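Local coordinates for protein adenylyltransferase VopS (Vibrio parahaemolyticus, PDB 3LET) that transfers AMP from ATP to a specific threonine of host Rho GTPases through its Fic domain, blocking effector binding and actin assembly in infected cells, at residues N44-L49 against Q63-A68; V72-D77 against D89-L94; K195-N200 against K211-R216; L263-F268 against N308-I313; M287-A292 against N300-N305. One frame throughout, in Å; residues are numbered along the deposited sequence.

Contact 1: residues N44-L49 against Q63-A68; sequences NAFAKL and QLAERA
F46, close to the C-terminal end of helix 39-45, points its ring at L64 and A65 of helix 58-75. This is packing of a single aromatic side chain on a helix within the all-helical N-terminal region of VopS, and helix 51-56 lies in the intervening chain. F46 is the sole residue of 44-49 that reaches across, and the CA atoms that come nearest each other, those of F46 and A65, are still 8.4 Å apart. The gap is therefore spanned by the length of the phenyl side chain rather than by close backbones.

L64 is met first. Its CG sits at the rim of the ring, near the ring plane, 4.1 Å from F46 CZ, and the CD2 methyl lies beside the same rim near CE1. With CG opposite the backbone N (chi1 179°), L64 lies obliquely across the end of the phenylalanine. It also packs on V42, H26, L30 and F31, so one leucine is shared by helix 23-30, helix 39-45 and the tip of F46.

One residue on, A65 offers its backbone as well as its methyl. A65 CB is 3.8 Å from F46 CE2, while A65 N approaches CZ obliquely at 3.7 Å. The small alanine thus lets the ring tip come right up to the helix backbone. E66, on another side of this helix, forms a salt bridge with K100. A68 faces helix 39-45 and packs on V42 and L43; its backbone N donates to L64 O at 2.9 Å.

Contact 2: residues V72-D77 against D89-L94; sequences VMLETD and DAVKSL
Two helices of the N-terminal helical region, 58-75 and 88-102, meet where L74 near the end of the first packs on V91 and K92 of the second, with helix 77-86 as the link between them. The touch is small and apolar. One leucine methyl does the work: L74 CD2 rests against both branches of V91, 3.8 Å from CG1 and 3.9 Å from CG2, as the two side chains cross obliquely. The valine torsion explains the double touch, since CG2 stands opposite the backbone N while CG1 (chi1 68°) is wedged between N and the carbonyl carbon, and the pair forms a fork facing the leucine. The same L74 methyl lies over the backbone of the next residue, 4.0 Å from K92 CA; the lysine chain itself leads away.

T76 and S93 each bond back to the helix turn before them. T76 OG1 donates to M73 O at 2.8 Å, and M73 O also accepts from T76 N. As N-cap of helix 77-86, T76 uses the same hydroxyl oxygen to accept from G79 N, so it marks the turn between two helices. On the other segment, S93 OG and S93 N approach D89 O from opposite faces of its carbonyl plane. V91 also packs on L82 of helix 77-86, completing a set of consecutive helices joined by short turns, the first capped by T76, in an all-helical bundle.

Contact 3: residues K195-N200 against K211-R216; sequences KEYATN and KELHAR
E196 and R216 form a two-pronged, end-on salt bridge, their side chains crossing at about a right angle. The guanidinium group grips the carboxylate with both terminal nitrogens: R216 NH2 donates to E196 OE1 and R216 NH1 to E196 OE2, each at 2.9 Å. The N-H directions are fairly straight, at 157° and 166°. Both oxygens lie close to the guanidinium plane, yet the two flat groups are twisted 43° apart. As a result OE1 is approached on its syn side, whereas OE2 is approached from above the carboxylate plane. An extended glutamate, with CG opposite its backbone N, and an arginine bent at chi3 bring the charges together.

Y197 and L213 form the apolar half, sliding past each other in opposite directions. The leucine CD1 methyl lies over one face of the tyrosine ring, 4.0 Å from its centroid in a CH-pi contact, displaced toward the CE1 side. N200 ND2 covers the opposite face, 3.5 Å above the plane, so the ring is held between a methyl and an amide. At its rim, near the plane, Y197 CE1 comes 4.2 Å from R216 NH1, placing the ring next to the salt bridge.

The two helix segments run nearly antiparallel with axes 12.8 Å apart, a separation bridged by these long side chains. Helix 281-295 of the Fic domain packs against both: I291 touches Y197, L288 touches L213, and R295 donates to Y197 O. H214, beside L213, stacks on F277 and bonds to D279 O of the Fic motif loop, linking helix 207-217 to the active-site region.

Contact 4: residues L263-F268 against N308-I313; sequences LGKHLF and NSLHGI
Apolar packing dominates where L310 of helix 304-311 enters against K265 and F268 of helix 260-274. L310 CB lies 3.8 Å from F268 CD2, the two side chains crossing at about a right angle, while L310 CD2 is 3.9 Å from K265 CB. The leucine thus meets the phenyl ring and the aliphatic base of the lysine together. The lysine chain then bends away, and its NZ bonds to Y151 O.

The aromatic contact is rim to rim. H311 CD2 approaches F268 CE2 at 3.7 Å, with planes 25° apart and ring centroids 5.9 Å apart, so neither ring covers the other.

One hydrogen bond fixes the imidazole: I313 N donates to H311 ND1 at 3.1 Å, almost exactly in the ring plane. This is possible because H311 CG takes the tight position between its backbone N and carbonyl carbon (chi1 55°), folding the ring back toward the chain that leaves the helix at G312. L310 O in turn accepts from H137 of helix 113-139. F268 also packs on R286, the last arginine of the Fic motif, which probably binds ATP, so helix 304-311 lies behind it as a second layer of the Fic fold.

Contact 5: residues M287-A292 against N300-N305; sequences MLYAIA and NPLAMN
Y289 projects from a regular turn of helix 281-295 toward N300 and L302, part of a backbone that runs extended through P301 before A303 takes the N-cap position of helix 304-311. The tyrosine holds this strand-like piece by its hydroxyl and by one ring face. At the edge, in the ring plane, the hydroxyl donates to N300 O; the modelled OH to O distance of 2.5 Å is very short, and its exact value is doubtful. Over one face lies L302, whose CD1 methyl sits above the ring centre, 4.0 Å from the centroid and 7° off the normal, a CH-pi contact. L302 CG is 3.7 Å from Y289 CZ, and CD2 is the same distance from Y289 OH, so the leucine end runs from the ring centre out to the hydroxyl.

In the Fic fold helix 281-295 begins within the conserved HxFx(D/E)GNGRxxR motif, of which G280 to G282 and R286, the closing arginine, probably bind ATP. Y289 is thus about one turn beyond R286, and its ring also meets W175. L302 also packs on F268, and N300 ND2 bonds to E293 OE1.

Overall arrangement
From the N terminus, contact 1 closes a short loop between helices 39-45 and 58-75, and contact 2 opens further along that same helix 58-75 and joins it to 88-102; the two lie in series, their centres 18 Å apart. Contact 3 comes next, across the chain's centre, joining helices 184-199 and 207-217. Contact 4 then spans the longest loop, from helix 260-274 to 304-311, and contact 5 lies within that loop, linking helix 281-295 to the approach to 304-311. Helix 281-295 ties this half together: Y197 and L213 of contact 3 pack on I291 and L288 of contact 5, while G264 of contact 4 packs on Y289 and A292.

Contact 1: residues N44-L49 against Q63-A68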
# COMPACT_ATOMS: atom_id res chain seq x y z
N ASN A 44 -1.79 11.96 -29.12
CA ASN A 44 -1.15 12.35 -30.38
C ASN A 44 -1.79 13.61 -30.99
O ASN A 44 -1.16 14.36 -31.75
CB ASN A 44 -1.21 11.20 -31.36
CG ASN A 44 -0.23 10.10 -31.02
OD1 ASN A 44 0.73 10.32 -30.28
ND2 ASN A 44 -0.47 8.92 -31.55
N ALA A 45 -3.04 13.86 -30.63
CA ALA A 45 -3.77 15.04 -31.10
C ALA A 45 -3.30 16.35 -30.45
O ALA A 45 -3.49 17.43 -31.02
CB ALA A 45 -5.27 14.86 -30.89
N PHE A 46 -2.66 16.26 -29.29
CA PHE A 46 -2.27 17.48 -28.57
C PHE A 46 -1.30 18.35 -29.38
O PHE A 46 -1.40 19.60 -29.34
CB PHE A 46 -1.69 17.15 -27.17
CG PHE A 46 -2.75 16.99 -26.09
CD1 PHE A 46 -3.67 15.97 -26.17
CD2 PHE A 46 -2.79 17.85 -25.00
CE1 PHE A 46 -4.65 15.81 -25.16
CE2 PHE A 46 -3.77 17.72 -23.99
CZ PHE A 46 -4.71 16.70 -24.08
N ALA A 47 -0.40 17.72 -30.13
CA ALA A 47 0.61 18.45 -30.91
C ALA A 47 -0.07 19.29 -31.98
O ALA A 47 0.49 20.28 -32.48
CB ALA A 47 1.61 17.46 -31.56
N LYS A 48 -1.27 18.88 -32.34
CA LYS A 48 -2.00 19.49 -33.44
C LYS A 48 -2.83 20.70 -33.04
O LYS A 48 -3.42 21.37 -33.89
CB LYS A 48 -2.91 18.43 -34.06
CG LYS A 48 -2.15 17.17 -34.49
CD LYS A 48 -3.11 16.12 -35.06
CE LYS A 48 -2.38 14.83 -35.47
NZ LYS A 48 -1.46 15.04 -36.62
N LEU A 49 -2.88 21.00 -31.75
CA LEU A 49 -3.74 22.06 -31.25
C LEU A 49 -3.09 23.40 -31.49
O LEU A 49 -1.88 23.56 -31.31
CB LEU A 49 -4.01 21.89 -29.75
CG LEU A 49 -4.70 20.56 -29.42
CD1 LEU A 49 -4.94 20.45 -27.92
CD2 LEU A 49 -6.01 20.43 -30.20
N GLN A 63 -6.72 18.16 -17.60
CA GLN A 63 -7.53 17.01 -17.16
C GLN A 63 -7.48 15.89 -18.19
O GLN A 63 -7.27 14.72 -17.85
CB GLN A 63 -8.99 17.42 -16.96
CG GLN A 63 -9.21 18.39 -15.79
CD GLN A 63 -10.63 18.97 -15.78
OE1 GLN A 63 -11.20 19.26 -16.83
NE2 GLN A 63 -11.21 19.11 -14.59
N LEU A 64 -7.69 16.25 -19.44
CA LEU A 64 -7.75 15.28 -20.52
C LEU A 64 -6.40 14.61 -20.73
O LEU A 64 -6.34 13.41 -20.91
CB LEU A 64 -8.21 15.96 -21.80
CG LEU A 64 -8.29 15.05 -23.04
CD1 LEU A 64 -9.24 13.85 -22.82
CD2 LEU A 64 -8.71 15.85 -24.28
N ALA A 65 -5.30 15.37 -20.65
CA ALA A 65 -3.98 14.77 -20.79
C ALA A 65 -3.75 13.75 -19.68
O ALA A 65 -3.22 12.66 -19.91
CB ALA A 65 -2.88 15.82 -20.79
N GLU A 66 -4.13 14.13 -18.47
CA GLU A 66 -3.96 13.23 -17.34
C GLU A 66 -4.80 11.97 -17.53
O GLU A 66 -4.32 10.85 -17.30
CB GLU A 66 -4.34 13.98 -16.06
CG GLU A 66 -4.25 13.14 -14.82
CD GLU A 66 -4.69 13.91 -13.60
OE1 GLU A 66 -4.11 14.98 -13.34
OE2 GLU A 66 -5.63 13.46 -12.91
N ARG A 67 -6.06 12.12 -17.92
CA ARG A 67 -6.91 10.93 -18.15
C ARG A 67 -6.31 10.02 -19.22
O ARG A 67 -6.29 8.78 -19.05
CB ARG A 67 -8.32 11.32 -18.61
CG ARG A 67 -9.18 12.03 -17.59
CD ARG A 67 -10.57 12.31 -18.18
NE ARG A 67 -11.39 11.11 -18.26
CZ ARG A 67 -12.62 11.07 -18.76
NH1 ARG A 67 -13.19 12.15 -19.26
NH2 ARG A 67 -13.30 9.93 -18.77
N ALA A 68 -5.82 10.60 -20.32
CA ALA A 68 -5.36 9.77 -21.44
C ALA A 68 -4.03 9.09 -21.08
O ALA A 68 -3.82 7.90 -21.37
CB ALA A 68 -5.17 10.61 -22.74

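Contact 2: residues V72-D77 against D89-L94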
# COMPACT_ATOMS: atom_id res chain seq x y z
N VAL A 72 -3.36 5.06 -20.91
CA VAL A 72 -2.25 4.41 -21.62
C VAL A 72 -1.44 3.61 -20.60
O VAL A 72 -1.07 2.46 -20.85
CB VAL A 72 -1.34 5.41 -22.33
CG1 VAL A 72 -0.08 4.71 -22.85
CG2 VAL A 72 -2.09 6.06 -23.49
N MET A 73 -1.14 4.23 -19.47
CA MET A 73 -0.23 3.60 -18.51
C MET A 73 -0.84 2.30 -17.95
O MET A 73 -0.14 1.33 -17.69
CB MET A 73 0.11 4.56 -17.36
CG MET A 73 1.15 5.62 -17.72
SD MET A 73 2.61 5.01 -18.61
CE MET A 73 3.38 3.95 -17.39
N LEU A 74 -2.15 2.28 -17.73
CA LEU A 74 -2.78 1.08 -17.19
C LEU A 74 -2.73 -0.09 -18.18
O LEU A 74 -2.85 -1.26 -17.77
CB LEU A 74 -4.24 1.38 -16.79
CG LEU A 74 -4.38 2.30 -15.58
CD1 LEU A 74 -5.82 2.85 -15.50
CD2 LEU A 74 -4.02 1.56 -14.27
N GLU A 75 -2.58 0.19 -19.48
CA GLU A 75 -2.51 -0.91 -20.44
C GLU A 75 -1.07 -1.34 -20.78
O GLU A 75 -0.89 -2.26 -21.57
CB GLU A 75 -3.26 -0.56 -21.72
CG GLU A 75 -4.75 -0.33 -21.51
CD GLU A 75 -5.42 -1.48 -20.77
OE1 GLU A 75 -5.21 -2.65 -21.18
OE2 GLU A 75 -6.16 -1.22 -19.79
N THR A 76 -0.07 -0.67 -20.22
CA THR A 76 1.33 -1.09 -20.50
C THR A 76 1.62 -2.41 -19.79
O THR A 76 0.90 -2.81 -18.86
CB THR A 76 2.36 -0.05 -20.01
OG1 THR A 76 2.24 0.13 -18.60
CG2 THR A 76 2.16 1.32 -20.71
N ASP A 77 2.68 -3.09 -20.21
CA ASP A 77 3.06 -4.32 -19.54
C ASP A 77 3.27 -4.08 -18.04
O ASP A 77 2.79 -4.87 -17.21
CB ASP A 77 4.34 -4.89 -20.16
CG ASP A 77 4.07 -5.61 -21.46
OD1 ASP A 77 2.91 -5.56 -21.94
OD2 ASP A 77 5.02 -6.24 -22.00
N ASP A 89 -8.17 -0.91 -8.37
CA ASP A 89 -8.32 0.38 -7.68
C ASP A 89 -6.96 0.95 -7.31
O ASP A 89 -6.69 2.15 -7.50
CB ASP A 89 -9.14 0.22 -6.40
CG ASP A 89 -10.60 -0.09 -6.67
OD1 ASP A 89 -11.05 -0.02 -7.84
OD2 ASP A 89 -11.31 -0.42 -5.69
N ALA A 90 -6.10 0.10 -6.75
CA ALA A 90 -4.82 0.59 -6.26
C ALA A 90 -3.94 1.01 -7.44
O ALA A 90 -3.26 2.05 -7.38
CB ALA A 90 -4.12 -0.46 -5.40
N VAL A 91 -3.93 0.23 -8.50
CA VAL A 91 -3.04 0.57 -9.62
C VAL A 91 -3.53 1.85 -10.29
O VAL A 91 -2.73 2.69 -10.72
CB VAL A 91 -2.85 -0.58 -10.63
CG1 VAL A 91 -4.11 -0.88 -11.40
CG2 VAL A 91 -1.72 -0.22 -11.61
N LYS A 92 -4.84 2.03 -10.36
CA LYS A 92 -5.36 3.28 -10.92
C LYS A 92 -4.94 4.47 -10.07
O LYS A 92 -4.61 5.53 -10.59
CB LYS A 92 -6.88 3.22 -11.05
CG LYS A 92 -7.46 4.57 -11.49
CD LYS A 92 -8.88 4.46 -12.01
CE LYS A 92 -9.37 5.80 -12.57
NZ LYS A 92 -10.66 5.70 -13.32
N SER A 93 -4.98 4.34 -8.73
CA SER A 93 -4.64 5.47 -7.85
C SER A 93 -3.18 5.82 -8.08
O SER A 93 -2.81 7.00 -8.11
CB SER A 93 -4.81 5.10 -6.35
OG SER A 93 -6.09 4.57 -6.10
N LEU A 94 -2.36 4.77 -8.16
CA LEU A 94 -0.92 4.95 -8.32
C LEU A 94 -0.64 5.59 -9.67
O LEU A 94 0.18 6.47 -9.79
CB LEU A 94 -0.19 3.58 -8.23
CG LEU A 94 1.33 3.67 -8.40
CD1 LEU A 94 1.95 4.69 -7.46
CD2 LEU A 94 1.98 2.29 -8.18

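Contact 3: residues K195-N200 against K211-R216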
# COMPACT_ATOMS: atom_id res chain seq x y z
N LYS A 195 -7.68 -5.00 24.16
CA LYS A 195 -8.78 -5.72 24.81
C LYS A 195 -9.99 -5.74 23.91
O LYS A 195 -10.69 -6.76 23.79
CB LYS A 195 -9.15 -5.04 26.13
CG LYS A 195 -8.05 -5.16 27.20
CD LYS A 195 -8.57 -4.60 28.53
CE LYS A 195 -7.46 -4.13 29.43
NZ LYS A 195 -6.68 -5.25 29.98
N GLU A 196 -10.27 -4.59 23.31
CA GLU A 196 -11.41 -4.46 22.41
C GLU A 196 -11.34 -5.44 21.21
O GLU A 196 -12.30 -6.16 20.94
CB GLU A 196 -11.52 -3.01 21.93
CG GLU A 196 -12.73 -2.76 21.05
CD GLU A 196 -12.87 -1.30 20.63
OE1 GLU A 196 -12.28 -0.42 21.28
OE2 GLU A 196 -13.58 -1.03 19.65
N TYR A 197 -10.22 -5.46 20.49
CA TYR A 197 -10.10 -6.38 19.36
C TYR A 197 -9.88 -7.85 19.78
O TYR A 197 -10.11 -8.77 19.00
CB TYR A 197 -8.99 -5.93 18.39
CG TYR A 197 -9.52 -4.82 17.50
CD1 TYR A 197 -9.78 -3.55 18.02
CD2 TYR A 197 -9.81 -5.06 16.16
CE1 TYR A 197 -10.29 -2.54 17.21
CE2 TYR A 197 -10.32 -4.04 15.34
CZ TYR A 197 -10.55 -2.78 15.87
OH TYR A 197 -11.05 -1.77 15.07
N ALA A 198 -9.45 -8.08 21.00
CA ALA A 198 -9.33 -9.46 21.45
C ALA A 198 -10.72 -10.10 21.53
O ALA A 198 -10.87 -11.31 21.36
CB ALA A 198 -8.65 -9.51 22.80
N THR A 199 -11.74 -9.27 21.77
CA THR A 199 -13.07 -9.78 22.07
C THR A 199 -14.15 -9.38 21.06
O THR A 199 -15.28 -9.82 21.18
CB THR A 199 -13.53 -9.28 23.48
OG1 THR A 199 -13.65 -7.85 23.48
CG2 THR A 199 -12.50 -9.67 24.52
N ASN A 200 -13.82 -8.55 20.07
CA ASN A 200 -14.90 -8.01 19.23
C ASN A 200 -15.21 -8.83 18.00
O ASN A 200 -16.11 -8.48 17.25
CB ASN A 200 -14.64 -6.54 18.85
CG ASN A 200 -13.48 -6.37 17.89
OD1 ASN A 200 -12.84 -7.34 17.49
ND2 ASN A 200 -13.20 -5.12 17.53
N LYS A 211 -7.59 -0.49 8.45
CA LYS A 211 -7.43 0.98 8.38
C LYS A 211 -8.19 1.63 9.54
O LYS A 211 -7.74 2.64 10.10
CB LYS A 211 -7.92 1.51 7.04
CG LYS A 211 -6.96 1.09 5.90
CD LYS A 211 -7.54 1.39 4.52
CE LYS A 211 -7.52 2.88 4.24
NZ LYS A 211 -7.56 3.16 2.78
N GLU A 212 -9.32 1.06 9.90
CA GLU A 212 -10.10 1.59 11.03
C GLU A 212 -9.34 1.42 12.35
O GLU A 212 -9.27 2.34 13.15
CB GLU A 212 -11.45 0.92 11.14
CG GLU A 212 -12.36 1.22 9.98
CD GLU A 212 -13.74 0.61 10.16
OE1 GLU A 212 -14.29 0.71 11.28
OE2 GLU A 212 -14.25 0.02 9.17
N LEU A 213 -8.75 0.26 12.55
CA LEU A 213 -7.93 0.03 13.75
C LEU A 213 -6.76 1.00 13.76
O LEU A 213 -6.48 1.65 14.75
CB LEU A 213 -7.43 -1.41 13.79
CG LEU A 213 -6.40 -1.72 14.89
CD1 LEU A 213 -6.92 -1.35 16.30
CD2 LEU A 213 -6.01 -3.22 14.81
N HIS A 214 -6.05 1.08 12.63
CA HIS A 214 -4.88 1.95 12.54
C HIS A 214 -5.23 3.40 12.89
O HIS A 214 -4.47 4.08 13.60
CB HIS A 214 -4.32 1.84 11.11
CG HIS A 214 -3.16 2.74 10.84
ND1 HIS A 214 -3.30 3.96 10.24
CD2 HIS A 214 -1.84 2.58 11.09
CE1 HIS A 214 -2.11 4.53 10.12
NE2 HIS A 214 -1.21 3.71 10.63
N ALA A 215 -6.37 3.88 12.40
CA ALA A 215 -6.81 5.26 12.64
C ALA A 215 -6.97 5.57 14.14
O ALA A 215 -6.72 6.69 14.57
CB ALA A 215 -8.11 5.56 11.88
N ARG A 216 -7.39 4.58 14.92
CA ARG A 216 -7.57 4.75 16.36
C ARG A 216 -6.29 4.49 17.12
O ARG A 216 -6.05 5.06 18.18
CB ARG A 216 -8.70 3.84 16.85
CG ARG A 216 -10.06 4.27 16.29
CD ARG A 216 -11.18 3.31 16.70
NE ARG A 216 -11.30 3.25 18.15
CZ ARG A 216 -11.76 2.21 18.83
NH1 ARG A 216 -12.15 1.11 18.22
NH2 ARG A 216 -11.83 2.26 20.14

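Contact 4: residues L263-F268 against N308-I313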
# COMPACT_ATOMS: atom_id res chain seq x y z
N LEU A 263 -0.58 -17.27 12.51
CA LEU A 263 -1.23 -16.14 11.84
C LEU A 263 -0.63 -14.81 12.30
O LEU A 263 -0.42 -13.91 11.49
CB LEU A 263 -2.74 -16.16 12.10
CG LEU A 263 -3.51 -14.97 11.53
CD1 LEU A 263 -3.36 -14.94 10.01
CD2 LEU A 263 -4.97 -15.02 11.96
N GLY A 264 -0.36 -14.66 13.60
CA GLY A 264 0.18 -13.39 14.07
C GLY A 264 1.47 -13.03 13.36
O GLY A 264 1.72 -11.88 13.01
N LYS A 265 2.33 -14.03 13.17
CA LYS A 265 3.61 -13.81 12.50
C LYS A 265 3.42 -13.32 11.07
O LYS A 265 4.16 -12.45 10.61
CB LYS A 265 4.43 -15.11 12.48
CG LYS A 265 4.90 -15.47 13.86
CD LYS A 265 5.84 -16.68 13.82
CE LYS A 265 5.65 -17.57 15.02
NZ LYS A 265 6.50 -17.10 16.11
N HIS A 266 2.48 -13.92 10.37
CA HIS A 266 2.23 -13.56 8.97
C HIS A 266 1.64 -12.16 8.88
O HIS A 266 1.93 -11.43 7.94
CB HIS A 266 1.29 -14.56 8.30
CG HIS A 266 1.94 -15.87 8.00
ND1 HIS A 266 2.69 -16.07 6.86
CD2 HIS A 266 1.97 -17.04 8.68
CE1 HIS A 266 3.15 -17.31 6.85
NE2 HIS A 266 2.73 -17.92 7.95
N LEU A 267 0.80 -11.79 9.84
CA LEU A 267 0.27 -10.42 9.83
C LEU A 267 1.34 -9.39 10.14
O LEU A 267 1.42 -8.36 9.50
CB LEU A 267 -0.89 -10.31 10.82
CG LEU A 267 -2.12 -11.14 10.37
CD1 LEU A 267 -3.16 -11.05 11.49
CD2 LEU A 267 -2.71 -10.62 9.03
N PHE A 268 2.16 -9.68 11.14
CA PHE A 268 3.29 -8.81 11.51
C PHE A 268 4.21 -8.62 10.30
O PHE A 268 4.61 -7.50 9.97
CB PHE A 268 4.05 -9.47 12.68
CG PHE A 268 5.32 -8.76 13.07
CD1 PHE A 268 5.34 -7.87 14.15
CD2 PHE A 268 6.50 -9.00 12.36
CE1 PHE A 268 6.47 -7.22 14.50
CE2 PHE A 268 7.66 -8.35 12.72
CZ PHE A 268 7.65 -7.44 13.79
N ASN A 308 12.97 -9.29 12.99
CA ASN A 308 13.76 -8.96 11.82
C ASN A 308 13.67 -10.04 10.76
O ASN A 308 13.55 -9.74 9.57
CB ASN A 308 15.22 -8.70 12.21
CG ASN A 308 15.37 -7.43 13.01
OD1 ASN A 308 14.58 -6.50 12.85
ND2 ASN A 308 16.36 -7.39 13.89
N SER A 309 13.67 -11.30 11.17
CA SER A 309 13.45 -12.42 10.25
C SER A 309 12.09 -12.40 9.58
O SER A 309 11.96 -12.86 8.45
CB SER A 309 13.57 -13.75 10.98
OG SER A 309 14.92 -14.10 11.12
N LEU A 310 11.07 -11.92 10.28
CA LEU A 310 9.73 -11.91 9.71
C LEU A 310 9.57 -10.80 8.69
O LEU A 310 9.11 -11.05 7.57
CB LEU A 310 8.65 -11.75 10.81
CG LEU A 310 8.53 -13.00 11.69
CD1 LEU A 310 7.73 -12.65 12.94
CD2 LEU A 310 7.88 -14.19 10.96
N HIS A 311 9.91 -9.57 9.06
CA HIS A 311 9.57 -8.47 8.14
C HIS A 311 10.64 -8.30 7.08
O HIS A 311 10.37 -7.79 6.00
CB HIS A 311 9.27 -7.15 8.86
CG HIS A 311 10.35 -6.67 9.79
ND1 HIS A 311 11.62 -6.37 9.36
CD2 HIS A 311 10.30 -6.33 11.10
CE1 HIS A 311 12.33 -5.91 10.38
NE2 HIS A 311 11.55 -5.88 11.45
N GLY A 312 11.84 -8.77 7.37
CA GLY A 312 12.93 -8.79 6.39
C GLY A 312 13.51 -7.45 5.99
O GLY A 312 14.28 -7.37 5.03
N ILE A 313 13.15 -6.40 6.71
CA ILE A 313 13.61 -5.06 6.39
C ILE A 313 15.02 -4.88 6.94
O ILE A 313 15.27 -5.18 8.09
CB ILE A 313 12.69 -3.99 7.00
CG1 ILE A 313 11.23 -4.21 6.56
CG2 ILE A 313 13.17 -2.59 6.63
CD1 ILE A 313 11.07 -4.37 5.05

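Contact 5: residues M287-A292 against N300-N305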
# COMPACT_ATOMS: atom_id res chain seq x y z
N MET A 287 0.46 -4.92 17.12
CA MET A 287 -0.91 -5.05 17.58
C MET A 287 -1.58 -6.24 16.88
O MET A 287 -2.28 -7.03 17.53
CB MET A 287 -1.68 -3.73 17.35
CG MET A 287 -3.18 -3.81 17.59
SD MET A 287 -3.56 -3.98 19.37
CE MET A 287 -3.28 -2.28 19.92
N LEU A 288 -1.41 -6.40 15.56
CA LEU A 288 -2.05 -7.57 14.90
C LEU A 288 -1.47 -8.91 15.37
O LEU A 288 -2.19 -9.90 15.49
CB LEU A 288 -1.98 -7.51 13.36
CG LEU A 288 -2.74 -6.31 12.77
CD1 LEU A 288 -2.64 -6.37 11.25
CD2 LEU A 288 -4.20 -6.29 13.17
N TYR A 289 -0.17 -8.94 15.63
CA TYR A 289 0.46 -10.16 16.14
C TYR A 289 -0.20 -10.53 17.47
O TYR A 289 -0.59 -11.68 17.68
CB TYR A 289 1.96 -9.93 16.36
CG TYR A 289 2.65 -11.12 17.04
CD1 TYR A 289 2.99 -12.26 16.31
CD2 TYR A 289 2.96 -11.08 18.40
CE1 TYR A 289 3.63 -13.35 16.90
CE2 TYR A 289 3.61 -12.18 19.03
CZ TYR A 289 3.93 -13.30 18.28
OH TYR A 289 4.55 -14.37 18.90
N ALA A 290 -0.29 -9.54 18.38
CA ALA A 290 -0.87 -9.76 19.71
C ALA A 290 -2.33 -10.18 19.62
O ALA A 290 -2.76 -11.08 20.33
CB ALA A 290 -0.76 -8.52 20.59
N ILE A 291 -3.12 -9.53 18.78
CA ILE A 291 -4.52 -9.92 18.67
C ILE A 291 -4.62 -11.35 18.18
O ILE A 291 -5.40 -12.14 18.71
CB ILE A 291 -5.28 -9.00 17.71
CG1 ILE A 291 -5.33 -7.57 18.27
CG2 ILE A 291 -6.70 -9.54 17.46
CD1 ILE A 291 -5.75 -6.54 17.18
N ALA A 292 -3.84 -11.70 17.15
CA ALA A 292 -3.88 -13.07 16.62
C ALA A 292 -3.50 -14.06 17.73
O ALA A 292 -4.13 -15.11 17.90
CB ALA A 292 -2.93 -13.24 15.41
N ASN A 300 3.13 -15.17 23.02
CA ASN A 300 4.57 -15.38 23.00
C ASN A 300 5.23 -14.13 22.42
O ASN A 300 5.05 -13.84 21.25
CB ASN A 300 4.88 -16.57 22.09
CG ASN A 300 4.10 -17.82 22.48
OD1 ASN A 300 4.38 -18.45 23.49
ND2 ASN A 300 3.10 -18.18 21.66
N PRO A 301 5.98 -13.38 23.24
CA PRO A 301 6.56 -12.14 22.70
C PRO A 301 7.68 -12.48 21.70
O PRO A 301 8.34 -13.52 21.84
CB PRO A 301 7.12 -11.46 23.96
CG PRO A 301 7.41 -12.62 24.89
CD PRO A 301 6.22 -13.50 24.68
N LEU A 302 7.89 -11.65 20.69
CA LEU A 302 8.90 -11.92 19.67
C LEU A 302 10.26 -11.38 20.05
O LEU A 302 10.37 -10.23 20.45
CB LEU A 302 8.51 -11.25 18.34
CG LEU A 302 7.28 -11.82 17.62
CD1 LEU A 302 6.86 -10.92 16.43
CD2 LEU A 302 7.57 -13.23 17.15
N ALA A 303 11.30 -12.19 19.89
CA ALA A 303 12.67 -11.67 20.00
C ALA A 303 12.92 -10.67 18.86
O ALA A 303 12.26 -10.74 17.85
CB ALA A 303 13.68 -12.80 19.93
N MET A 304 13.86 -9.74 19.03
CA MET A 304 14.17 -8.80 17.96
C MET A 304 14.66 -9.53 16.73
O MET A 304 14.32 -9.18 15.61
CB MET A 304 15.23 -7.80 18.40
CG MET A 304 14.71 -6.74 19.34
SD MET A 304 15.93 -5.43 19.58
CE MET A 304 16.52 -5.19 17.89
N ASN A 305 15.48 -10.55 16.95
CA ASN A 305 15.92 -11.43 15.88
C ASN A 305 14.77 -12.02 15.08
O ASN A 305 14.85 -12.15 13.85
CB ASN A 305 16.75 -12.57 16.48
CG ASN A 305 18.18 -12.19 16.67
OD1 ASN A 305 18.63 -11.13 16.21
ND2 ASN A 305 18.93 -13.05 17.35